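Local coordinates for protein-arginine-phosphatase (Geobacillus stearothermophilus, PDB 4PIC) that removes phosphate from phosphoarginine residues in proteins, with almost no activity against phosphotyrosine peptides, and probably counteracts the arginine kinase McsB, at residues S35-A46 against H63-H72; L104-I115 against E132-K143. All coordinates share one frame; numbering follows the deposited sequence.

Contact 1 of 2, residues S35-A46 against H63-H72; sequences SAGVFAAEGSEA and HRSSQLKKEH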
loop_
_atom_site.group_PDB
_atom_site.type_symbol
_atom_site.label_atom_id
_atom_site.label_comp_id
_atom_site.label_asym_id
_atom_site.label_seq_id
_atom_site.Cartn_x
_atom_site.Cartn_y
_atom_site.Cartn_z
ATOM N N SER A 35 11.208 -6.622 10.024
ATOM C CA SER A 35 10.672 -6.231 8.730
ATOM C C SER A 35 9.156 -6.256 8.774
ATOM O O SER A 35 8.543 -6.948 9.609
ATOM C CB SER A 35 11.201 -7.122 7.605
ATOM O OG SER A 35 10.693 -8.435 7.717
ATOM N N ALA A 36 8.552 -5.469 7.895
ATOM C CA ALA A 36 7.106 -5.441 7.784
ATOM C C ALA A 36 6.738 -4.990 6.387
ATOM O O ALA A 36 7.595 -4.531 5.623
ATOM C CB ALA A 36 6.513 -4.526 8.830
ATOM N N GLY A 37 5.464 -5.158 6.046
ATOM C CA GLY A 37 4.971 -4.789 4.732
ATOM C C GLY A 37 3.859 -3.761 4.784
ATOM O O GLY A 37 3.011 -3.785 5.677
ATOM N N VAL A 38 3.884 -2.830 3.841
ATOM C CA VAL A 38 2.846 -1.803 3.754
ATOM C C VAL A 38 1.433 -2.386 3.569
ATOM O O VAL A 38 0.460 -1.804 4.028
ATOM C CB VAL A 38 3.191 -0.818 2.613
ATOM C CG1 VAL A 38 2.005 0.035 2.239
ATOM C CG2 VAL A 38 4.398 0.047 3.009
ATOM N N PHE A 39 1.334 -3.557 2.955
ATOM C CA PHE A 39 0.030 -4.170 2.689
ATOM C C PHE A 39 0.276 -5.670 2.670
ATOM O O PHE A 39 0.480 -6.266 1.607
ATOM C CB PHE A 39 -0.501 -3.669 1.344
ATOM C CG PHE A 39 -1.986 -3.905 1.101
ATOM C CD1 PHE A 39 -2.919 -3.819 2.126
ATOM C CD2 PHE A 39 -2.430 -4.159 -0.178
ATOM C CE1 PHE A 39 -4.270 -4.003 1.866
ATOM C CE2 PHE A 39 -3.769 -4.337 -0.445
ATOM C CZ PHE A 39 -4.688 -4.269 0.587
ATOM N N ALA A 40 0.281 -6.277 3.856
ATOM C CA ALA A 40 0.760 -7.646 4.004
ATOM C C ALA A 40 -0.125 -8.469 4.912
ATOM O O ALA A 40 -0.724 -7.945 5.864
ATOM C CB ALA A 40 2.192 -7.623 4.555
ATOM N N ALA A 41 -0.188 -9.763 4.618
ATOM C CA ALA A 41 -0.824 -10.725 5.507
ATOM C C ALA A 41 0.078 -11.003 6.710
ATOM O O ALA A 41 1.286 -10.730 6.682
ATOM C CB ALA A 41 -1.117 -12.002 4.765
ATOM N N GLU A 42 -0.511 -11.539 7.775
ATOM C CA GLU A 42 0.237 -11.899 8.969
ATOM C C GLU A 42 0.595 -13.384 8.922
ATOM O O GLU A 42 -0.251 -14.220 8.598
ATOM C CB GLU A 42 -0.604 -11.615 10.216
ATOM C CG GLU A 42 0.181 -11.048 11.388
ATOM C CD GLU A 42 0.575 -9.596 11.185
ATOM O OE1 GLU A 42 0.048 -8.949 10.252
ATOM O OE2 GLU A 42 1.410 -9.095 11.964
ATOM N N GLY A 43 1.849 -13.707 9.212
ATOM C CA GLY A 43 2.241 -15.096 9.407
ATOM C C GLY A 43 2.679 -15.874 8.180
ATOM O O GLY A 43 2.893 -17.090 8.256
ATOM N N SER A 44 2.826 -15.197 7.044
ATOM C CA SER A 44 3.275 -15.867 5.825
ATOM C C SER A 44 4.783 -16.120 5.831
ATOM O O SER A 44 5.546 -15.322 6.359
ATOM C CB SER A 44 2.910 -15.054 4.588
ATOM O OG SER A 44 1.514 -15.065 4.359
ATOM N N GLU A 45 5.200 -17.230 5.228
ATOM C CA GLU A 45 6.618 -17.520 5.066
ATOM C C GLU A 45 7.222 -16.576 4.033
ATOM O O GLU A 45 6.500 -16.021 3.197
ATOM C CB GLU A 45 6.801 -18.955 4.569
ATOM C CG GLU A 45 6.305 -20.033 5.512
ATOM C CD GLU A 45 7.406 -20.997 5.892
ATOM O OE1 GLU A 45 8.477 -20.526 6.328
ATOM O OE2 GLU A 45 7.216 -22.222 5.743
ATOM N N ALA A 46 8.542 -16.400 4.081
ATOM C CA ALA A 46 9.241 -15.786 2.963
ATOM C C ALA A 46 8.969 -16.652 1.739
ATOM O O ALA A 46 8.763 -17.871 1.862
ATOM C CB ALA A 46 10.737 -15.708 3.244
ATOM N N HIS A 63 11.022 -16.710 9.114
ATOM C CA HIS A 63 10.355 -15.449 8.829
ATOM C C HIS A 63 8.849 -15.635 8.884
ATOM O O HIS A 63 8.319 -16.608 8.336
ATOM C CB HIS A 63 10.727 -14.905 7.451
ATOM C CG HIS A 63 9.962 -13.671 7.081
ATOM N ND1 HIS A 63 10.197 -12.450 7.673
ATOM C CD2 HIS A 63 8.936 -13.482 6.217
ATOM C CE1 HIS A 63 9.362 -11.554 7.173
ATOM N NE2 HIS A 63 8.592 -12.154 6.286
ATOM N N ARG A 64 8.175 -14.695 9.545
ATOM C CA ARG A 64 6.716 -14.588 9.499
ATOM C C ARG A 64 6.375 -13.186 9.039
ATOM O O ARG A 64 6.812 -12.218 9.660
ATOM C CB ARG A 64 6.100 -14.772 10.889
ATOM C CG ARG A 64 6.770 -15.800 11.778
ATOM C CD ARG A 64 6.111 -17.153 11.644
ATOM N NE ARG A 64 6.041 -17.584 10.252
ATOM C CZ ARG A 64 5.933 -18.847 9.863
ATOM N NH1 ARG A 64 5.885 -19.819 10.762
ATOM N NH2 ARG A 64 5.882 -19.137 8.571
ATOM N N SER A 65 5.583 -13.068 7.975
ATOM C CA SER A 65 5.218 -11.745 7.464
ATOM C C SER A 65 4.404 -10.949 8.482
ATOM O O SER A 65 3.679 -11.527 9.302
ATOM C CB SER A 65 4.457 -11.858 6.147
ATOM O OG SER A 65 3.166 -12.424 6.321
ATOM N N SER A 66 4.563 -9.628 8.449
ATOM C CA SER A 66 3.853 -8.729 9.351
ATOM C C SER A 66 3.360 -7.519 8.576
ATOM O O SER A 66 4.082 -6.971 7.747
ATOM C CB SER A 66 4.776 -8.223 10.465
ATOM O OG SER A 66 5.474 -9.274 11.098
ATOM N N GLN A 67 2.126 -7.108 8.849
ATOM C CA GLN A 67 1.636 -5.823 8.368
ATOM C C GLN A 67 2.291 -4.687 9.145
ATOM O O GLN A 67 2.294 -4.684 10.380
ATOM C CB GLN A 67 0.113 -5.754 8.522
ATOM C CG GLN A 67 -0.491 -4.369 8.319
ATOM C CD GLN A 67 -0.294 -3.839 6.912
ATOM O OE1 GLN A 67 -0.604 -4.519 5.930
ATOM N NE2 GLN A 67 0.218 -2.610 6.812
ATOM N N LEU A 68 2.840 -3.718 8.419
ATOM C CA LEU A 68 3.418 -2.520 9.003
ATOM C C LEU A 68 2.379 -1.709 9.762
ATOM O O LEU A 68 1.347 -1.322 9.204
ATOM C CB LEU A 68 4.046 -1.656 7.911
ATOM C CG LEU A 68 4.630 -0.324 8.363
ATOM C CD1 LEU A 68 5.770 -0.554 9.348
ATOM C CD2 LEU A 68 5.120 0.478 7.163
ATOM N N LYS A 69 2.667 -1.447 11.030
ATOM C CA LYS A 69 1.767 -0.689 11.886
ATOM C C LYS A 69 2.513 0.406 12.626
ATOM O O LYS A 69 3.744 0.411 12.661
ATOM C CB LYS A 69 1.066 -1.624 12.877
ATOM C CG LYS A 69 0.136 -2.629 12.217
ATOM C CD LYS A 69 -0.878 -3.188 13.203
ATOM C CE LYS A 69 -2.056 -3.828 12.484
ATOM N NZ LYS A 69 -1.639 -4.986 11.643
ATOM N N LYS A 70 1.756 1.329 13.216
ATOM C CA LYS A 70 2.291 2.421 14.017
ATOM C C LYS A 70 3.349 1.936 15.010
ATOM O O LYS A 70 4.383 2.572 15.197
ATOM C CB LYS A 70 1.129 3.105 14.750
ATOM C CG LYS A 70 1.527 4.114 15.805
ATOM C CD LYS A 70 2.191 5.323 15.184
ATOM C CE LYS A 70 2.380 6.424 16.224
ATOM N NZ LYS A 70 3.314 7.481 15.751
ATOM N N GLU A 71 3.092 0.784 15.613
ATOM C CA GLU A 71 3.983 0.221 16.611
ATOM C C GLU A 71 5.380 -0.068 16.052
ATOM O O GLU A 71 6.375 0.111 16.749
ATOM C CB GLU A 71 3.362 -1.039 17.216
ATOM C CG GLU A 71 2.161 -0.772 18.139
ATOM C CD GLU A 71 0.981 -0.080 17.448
ATOM O OE1 GLU A 71 0.611 -0.473 16.316
ATOM O OE2 GLU A 71 0.425 0.872 18.042
ATOM N N HIS A 72 5.455 -0.506 14.797
ATOM C CA HIS A 72 6.754 -0.763 14.162
ATOM C C HIS A 72 7.475 0.547 13.910
ATOM O O HIS A 72 8.697 0.638 14.039
ATOM C CB HIS A 72 6.589 -1.440 12.800
ATOM C CG HIS A 72 6.007 -2.811 12.850
ATOM N ND1 HIS A 72 4.729 -3.085 12.411
ATOM C CD2 HIS A 72 6.537 -3.997 13.231
ATOM C CE1 HIS A 72 4.489 -4.378 12.541
ATOM N NE2 HIS A 72 5.572 -4.954 13.035
HETATM O O HOH W 1 7.802 -9.579 9.863
HETATM O O HOH W 2 7.654 -6.914 12.480
HETATM O O HOH W 3 1.410 -6.498 12.195
HETATM O O HOH W 4 9.896 -18.034 6.020
#

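Contact 2 of 2, residues L104-I115 against E132-K143; sequences LKQFVSGTDGDI and ELETLIDRLAEK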
loop_
_atom_site.group_PDB
_atom_site.type_symbol
_atom_site.label_atom_id
_atom_site.label_comp_id
_atom_site.label_asym_id
_atom_site.label_seq_id
_atom_site.Cartn_x
_atom_site.Cartn_y
_atom_site.Cartn_z
ATOM N N LEU A 104 16.865 2.165 1.599
ATOM C CA LEU A 104 18.122 1.569 2.024
ATOM C C LEU A 104 19.302 2.154 1.236
ATOM O O LEU A 104 20.331 2.493 1.813
ATOM C CB LEU A 104 18.048 0.050 1.864
ATOM C CG LEU A 104 19.328 -0.741 2.045
ATOM C CD1 LEU A 104 19.933 -0.544 3.434
ATOM C CD2 LEU A 104 19.034 -2.221 1.778
ATOM N N LYS A 105 19.121 2.305 -0.070
ATOM C CA LYS A 105 20.158 2.842 -0.943
ATOM C C LYS A 105 20.562 4.265 -0.569
ATOM O O LYS A 105 21.753 4.573 -0.476
ATOM C CB LYS A 105 19.695 2.789 -2.400
ATOM C CG LYS A 105 20.695 3.359 -3.395
ATOM C CD LYS A 105 21.936 2.481 -3.477
ATOM C CE LYS A 105 22.828 2.879 -4.649
ATOM N NZ LYS A 105 23.991 1.953 -4.822
ATOM N N GLN A 106 19.578 5.134 -0.353
ATOM C CA GLN A 106 19.889 6.522 -0.018
ATOM C C GLN A 106 20.601 6.612 1.326
ATOM O O GLN A 106 21.528 7.406 1.494
ATOM C CB GLN A 106 18.633 7.410 -0.055
ATOM C CG GLN A 106 17.811 7.430 1.226
ATOM C CD GLN A 106 16.685 8.460 1.194
ATOM O OE1 GLN A 106 15.526 8.125 0.938
ATOM N NE2 GLN A 106 17.027 9.720 1.460
ATOM N N PHE A 107 20.206 5.764 2.273
ATOM C CA PHE A 107 20.774 5.834 3.612
ATOM C C PHE A 107 22.249 5.444 3.674
ATOM O O PHE A 107 23.022 6.008 4.466
ATOM C CB PHE A 107 19.974 4.971 4.583
ATOM C CG PHE A 107 20.446 5.088 5.995
ATOM C CD1 PHE A 107 20.245 6.259 6.708
ATOM C CD2 PHE A 107 21.100 4.035 6.611
ATOM C CE1 PHE A 107 20.682 6.377 8.010
ATOM C CE2 PHE A 107 21.546 4.147 7.917
ATOM C CZ PHE A 107 21.339 5.322 8.618
ATOM N N VAL A 108 22.654 4.479 2.853
ATOM C CA VAL A 108 24.041 4.034 2.903
ATOM C C VAL A 108 24.923 4.610 1.790
ATOM O O VAL A 108 26.142 4.528 1.880
ATOM C CB VAL A 108 24.152 2.496 2.908
ATOM C CG1 VAL A 108 23.446 1.907 4.122
ATOM C CG2 VAL A 108 23.562 1.937 1.641
ATOM N N SER A 109 24.327 5.194 0.754
ATOM C CA SER A 109 25.111 5.616 -0.414
ATOM C C SER A 109 24.989 7.093 -0.784
ATOM O O SER A 109 25.825 7.617 -1.521
ATOM C CB SER A 109 24.744 4.775 -1.642
ATOM O OG SER A 109 23.547 5.253 -2.248
ATOM N N GLY A 110 23.940 7.758 -0.318
ATOM C CA GLY A 110 23.739 9.159 -0.660
ATOM C C GLY A 110 23.142 9.413 -2.037
ATOM O O GLY A 110 22.804 10.552 -2.374
ATOM N N THR A 111 23.033 8.369 -2.854
ATOM C CA THR A 111 22.249 8.471 -4.078
ATOM C C THR A 111 21.029 7.582 -3.924
ATOM O O THR A 111 20.944 6.783 -2.988
ATOM C CB THR A 111 23.052 8.093 -5.349
ATOM O OG1 THR A 111 22.247 8.330 -6.519
ATOM C CG2 THR A 111 23.477 6.629 -5.309
ATOM N N ASP A 112 20.068 7.713 -4.823
ATOM C CA ASP A 112 18.873 6.903 -4.678
ATOM C C ASP A 112 18.812 5.751 -5.670
ATOM O O ASP A 112 19.493 5.747 -6.698
ATOM C CB ASP A 112 17.605 7.759 -4.709
ATOM C CG ASP A 112 16.719 7.514 -3.502
ATOM O OD1 ASP A 112 16.321 8.496 -2.840
ATOM O OD2 ASP A 112 16.421 6.327 -3.214
ATOM N N GLY A 113 18.009 4.755 -5.324
ATOM C CA GLY A 113 17.856 3.573 -6.143
ATOM C C GLY A 113 16.884 2.642 -5.456
ATOM O O GLY A 113 16.709 2.716 -4.233
ATOM N N ASP A 114 16.243 1.792 -6.248
ATOM C CA ASP A 114 15.334 0.785 -5.724
ATOM C C ASP A 114 15.993 -0.573 -5.795
ATOM O O ASP A 114 16.743 -0.859 -6.731
ATOM C CB ASP A 114 14.043 0.742 -6.546
ATOM C CG ASP A 114 13.241 2.020 -6.451
ATOM O OD1 ASP A 114 13.522 2.821 -5.546
ATOM O OD2 ASP A 114 12.324 2.205 -7.279
ATOM N N ILE A 115 15.695 -1.418 -4.817
ATOM C CA ILE A 115 16.145 -2.803 -4.865
ATOM C C ILE A 115 15.373 -3.508 -5.983
ATOM O O ILE A 115 14.165 -3.291 -6.135
ATOM C CB ILE A 115 15.913 -3.514 -3.517
ATOM C CG1 ILE A 115 16.701 -2.816 -2.405
ATOM C CG2 ILE A 115 16.262 -5.001 -3.617
ATOM C CD1 ILE A 115 18.198 -2.784 -2.645
ATOM N N GLU A 132 22.311 -7.178 -4.526
ATOM C CA GLU A 132 22.220 -5.740 -4.274
ATOM C C GLU A 132 22.124 -5.498 -2.778
ATOM O O GLU A 132 22.821 -4.646 -2.225
ATOM C CB GLU A 132 20.996 -5.122 -4.959
ATOM C CG GLU A 132 21.073 -5.016 -6.486
ATOM C CD GLU A 132 19.761 -4.563 -7.102
ATOM O OE1 GLU A 132 18.757 -4.469 -6.364
ATOM O OE2 GLU A 132 19.725 -4.315 -8.330
ATOM N N LEU A 133 21.252 -6.260 -2.125
ATOM C CA LEU A 133 21.044 -6.120 -0.690
ATOM C C LEU A 133 22.289 -6.474 0.105
ATOM O O LEU A 133 22.600 -5.813 1.089
ATOM C CB LEU A 133 19.883 -6.996 -0.233
ATOM C CG LEU A 133 18.499 -6.522 -0.635
ATOM C CD1 LEU A 133 17.477 -7.623 -0.367
ATOM C CD2 LEU A 133 18.162 -5.257 0.140
ATOM N N GLU A 134 23.010 -7.509 -0.306
ATOM C CA GLU A 134 24.213 -7.893 0.423
ATOM C C GLU A 134 25.217 -6.739 0.431
ATOM O O GLU A 134 25.796 -6.398 1.473
ATOM C CB GLU A 134 24.856 -9.161 -0.152
ATOM C CG GLU A 134 26.151 -9.529 0.548
ATOM C CD GLU A 134 26.433 -11.019 0.580
ATOM O OE1 GLU A 134 26.151 -11.719 -0.418
ATOM O OE2 GLU A 134 26.952 -11.488 1.617
ATOM N N THR A 135 25.405 -6.125 -0.735
ATOM C CA THR A 135 26.336 -5.013 -0.862
ATOM C C THR A 135 25.919 -3.857 0.027
ATOM O O THR A 135 26.736 -3.306 0.776
ATOM C CB THR A 135 26.414 -4.542 -2.320
ATOM O OG1 THR A 135 26.889 -5.626 -3.131
ATOM C CG2 THR A 135 27.359 -3.348 -2.442
ATOM N N LEU A 136 24.639 -3.507 -0.033
ATOM C CA LEU A 136 24.148 -2.380 0.750
ATOM C C LEU A 136 24.145 -2.662 2.250
ATOM O O LEU A 136 24.394 -1.761 3.061
ATOM C CB LEU A 136 22.758 -1.961 0.274
ATOM C CG LEU A 136 22.728 -1.422 -1.162
ATOM C CD1 LEU A 136 21.307 -1.207 -1.631
ATOM C CD2 LEU A 136 23.513 -0.126 -1.284
ATOM N N ILE A 137 23.883 -3.906 2.628
ATOM C CA ILE A 137 23.827 -4.257 4.037
ATOM C C ILE A 137 25.228 -4.349 4.641
ATOM O O ILE A 137 25.432 -4.021 5.819
ATOM C CB ILE A 137 22.964 -5.500 4.246
ATOM C CG1 ILE A 137 21.504 -5.094 4.000
ATOM C CG2 ILE A 137 23.127 -6.077 5.637
ATOM C CD1 ILE A 137 20.571 -6.231 3.978
ATOM N N ASP A 138 26.207 -4.739 3.826
ATOM C CA ASP A 138 27.598 -4.665 4.254
ATOM C C ASP A 138 27.955 -3.207 4.545
ATOM O O ASP A 138 28.577 -2.905 5.568
ATOM C CB ASP A 138 28.541 -5.247 3.192
ATOM C CG ASP A 138 28.504 -6.762 3.137
ATOM O OD1 ASP A 138 27.945 -7.391 4.059
ATOM O OD2 ASP A 138 29.057 -7.331 2.171
ATOM N N ARG A 139 27.552 -2.296 3.660
ATOM C CA ARG A 139 27.842 -0.878 3.877
ATOM C C ARG A 139 27.083 -0.352 5.083
ATOM O O ARG A 139 27.598 0.471 5.839
ATOM C CB ARG A 139 27.479 -0.028 2.657
ATOM C CG ARG A 139 27.939 -0.579 1.325
ATOM C CD ARG A 139 29.237 0.000 0.813
ATOM N NE ARG A 139 29.478 -0.469 -0.552
ATOM C CZ ARG A 139 30.676 -0.737 -1.059
ATOM N NH1 ARG A 139 31.763 -0.578 -0.317
ATOM N NH2 ARG A 139 30.787 -1.163 -2.312
ATOM N N LEU A 140 25.853 -0.815 5.262
ATOM C CA LEU A 140 25.070 -0.439 6.431
ATOM C C LEU A 140 25.758 -0.868 7.722
ATOM O O LEU A 140 25.865 -0.074 8.667
ATOM C CB LEU A 140 23.685 -1.076 6.347
ATOM C CG LEU A 140 22.782 -0.844 7.553
ATOM C CD1 LEU A 140 22.471 0.625 7.645
ATOM C CD2 LEU A 140 21.497 -1.635 7.382
ATOM N N ALA A 141 26.237 -2.111 7.755
ATOM C CA ALA A 141 26.949 -2.617 8.926
ATOM C C ALA A 141 28.152 -1.741 9.249
ATOM O O ALA A 141 28.368 -1.351 10.402
ATOM C CB ALA A 141 27.386 -4.051 8.706
ATOM N N GLU A 142 28.929 -1.426 8.222
ATOM C CA GLU A 142 30.105 -0.583 8.401
ATOM C C GLU A 142 29.738 0.798 8.918
ATOM O O GLU A 142 30.415 1.343 9.796
ATOM C CB GLU A 142 30.883 -0.465 7.093
ATOM C CG GLU A 142 31.482 -1.774 6.618
ATOM C CD GLU A 142 32.265 -1.620 5.331
ATOM O OE1 GLU A 142 31.829 -0.836 4.457
ATOM O OE2 GLU A 142 33.315 -2.285 5.196
ATOM N N LYS A 143 28.666 1.361 8.379
ATOM C CA LYS A 143 28.201 2.683 8.787
ATOM C C LYS A 143 27.796 2.691 10.259
ATOM O O LYS A 143 28.222 3.564 11.019
ATOM C CB LYS A 143 27.041 3.138 7.898
ATOM C CG LYS A 143 26.502 4.530 8.220
ATOM C CD LYS A 143 25.293 4.860 7.350
ATOM C CE LYS A 143 24.631 6.164 7.772
ATOM N NZ LYS A 143 25.399 7.366 7.355
HETATM O O HOH W 5 25.904 7.749 4.622
#

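Contact 1 of 2, residues S35-A46 against H63-H72
At Q67, chi1 (168°) swings CG away from the backbone N and a bend at chi2 turns the amide toward V38-A40; S65 keeps OG between its N and carbonyl carbon (chi1 69°), placing the hydroxyl between A41 and S44. Both ends of the Q67 amide are gripped. OE1 accepts from A40 N at 2.9 Å, while NE2 donates to V38 O at 2.9 Å and also to L68 O. V38 O lies in the amide plane of Q67, yet NE2 stands above the V38 carbonyl plane, 72° out of it. Trimming Q67 to an alanine would probably leave A40 N, V38 O and L68 O without these partners and the turn less firmly held. S65 OG works both ways, donating to A41 O at 2.6 Å and accepting from S44 N. Beside this, G37 and Q67 form a single parallel bridge, G37 N donating to S66 O (2.8 Å) and G37 O accepting from L68 N (2.7 Å). E42, bent at chi2, crosses the Q67 side chain at about a right angle and takes Q67 N on OE1 at 3.1 Å, from above the carboxylate plane. A36 CB sits over the centre of the H72 ring, 4.2 Å from its centroid, a CH-pi contact; K69 N, bonded to H72 ND1 in the ring plane, helps set the ring's rotation. N12, a substrate-binding residue by similarity, bonds S35, H63 and S66, and V38 pairs by backbone with the nucleophile C9. The paired loops flank the phosphate-binding P-loop of the low molecular weight phosphatase fold.

Contact 2 of 2, residues L104-I115 against E132-K143
L104 is a knob set in a hole formed by L133, L136, I137 and L140 of helix 132-143. Its CD2 lies 3.6 Å from L133 CD2 and also against L136 CB, while CD1 leans to L140. L136 projects in return: its CD1 presses on I115 CD1 at 3.6 Å, and its CD2 meets V108 CG2 (3.6 Å) and K105 CD (3.8 Å), so its two methyls are shared among three side chains. V108 turns its two methyls to different neighbours. With CG1 anti to the carbonyl carbon (chi1 -60°), that branch rests on L140 CB at 3.7 Å while CG2 serves L136. I115 CD1 also touches L133 CD2. At the outer end the F107 ring receives L140 CD1 at its edge, in plane, whereas K143 lays CE over one face, 3.9 Å from the ring centroid and offset toward the rim. K143 NZ follows over the same face at 5.0 Å from the F107 centroid, a cation-pi contact, and is bonded to a water. The short segments of helix 104-109 and helix 132-143 approach to 9.3 Å between axes and cross at 45°. E132 OE1 lies near I115 CA and accepts from A116 N, so the long helix also bonds the backbone just ahead of D117, the proton donor by similarity. I115 O meanwhile receives R15 NH1, from an active-site arginine by similarity. The arrangement is apolar helix packing on one side of the parallel sheet in the low molecular weight phosphatase fold, bordering its catalytic site.

From the N terminus, the chain runs through strand 3-9 and helix 15-25 into strand 31-37, whose end opens contact 1. The excursion 47-62, holding helix 48-56, returns at 63-72, closing the first loop as helix 70-75 begins. After strand 101-103, contact 2 opens at 104-115 and closes on helix 123-150. The loops are in series, neither nested nor crossed, and each opens at or just after an outermost strand. The centres of contact 1 and contact 2 are about 22 Å apart, on opposite sides of the chain's centre. Contact 1 ties strand 31-37 to the start of helix 70-75 and the loop before it; contact 2 ties the far edge to the C-terminal helix.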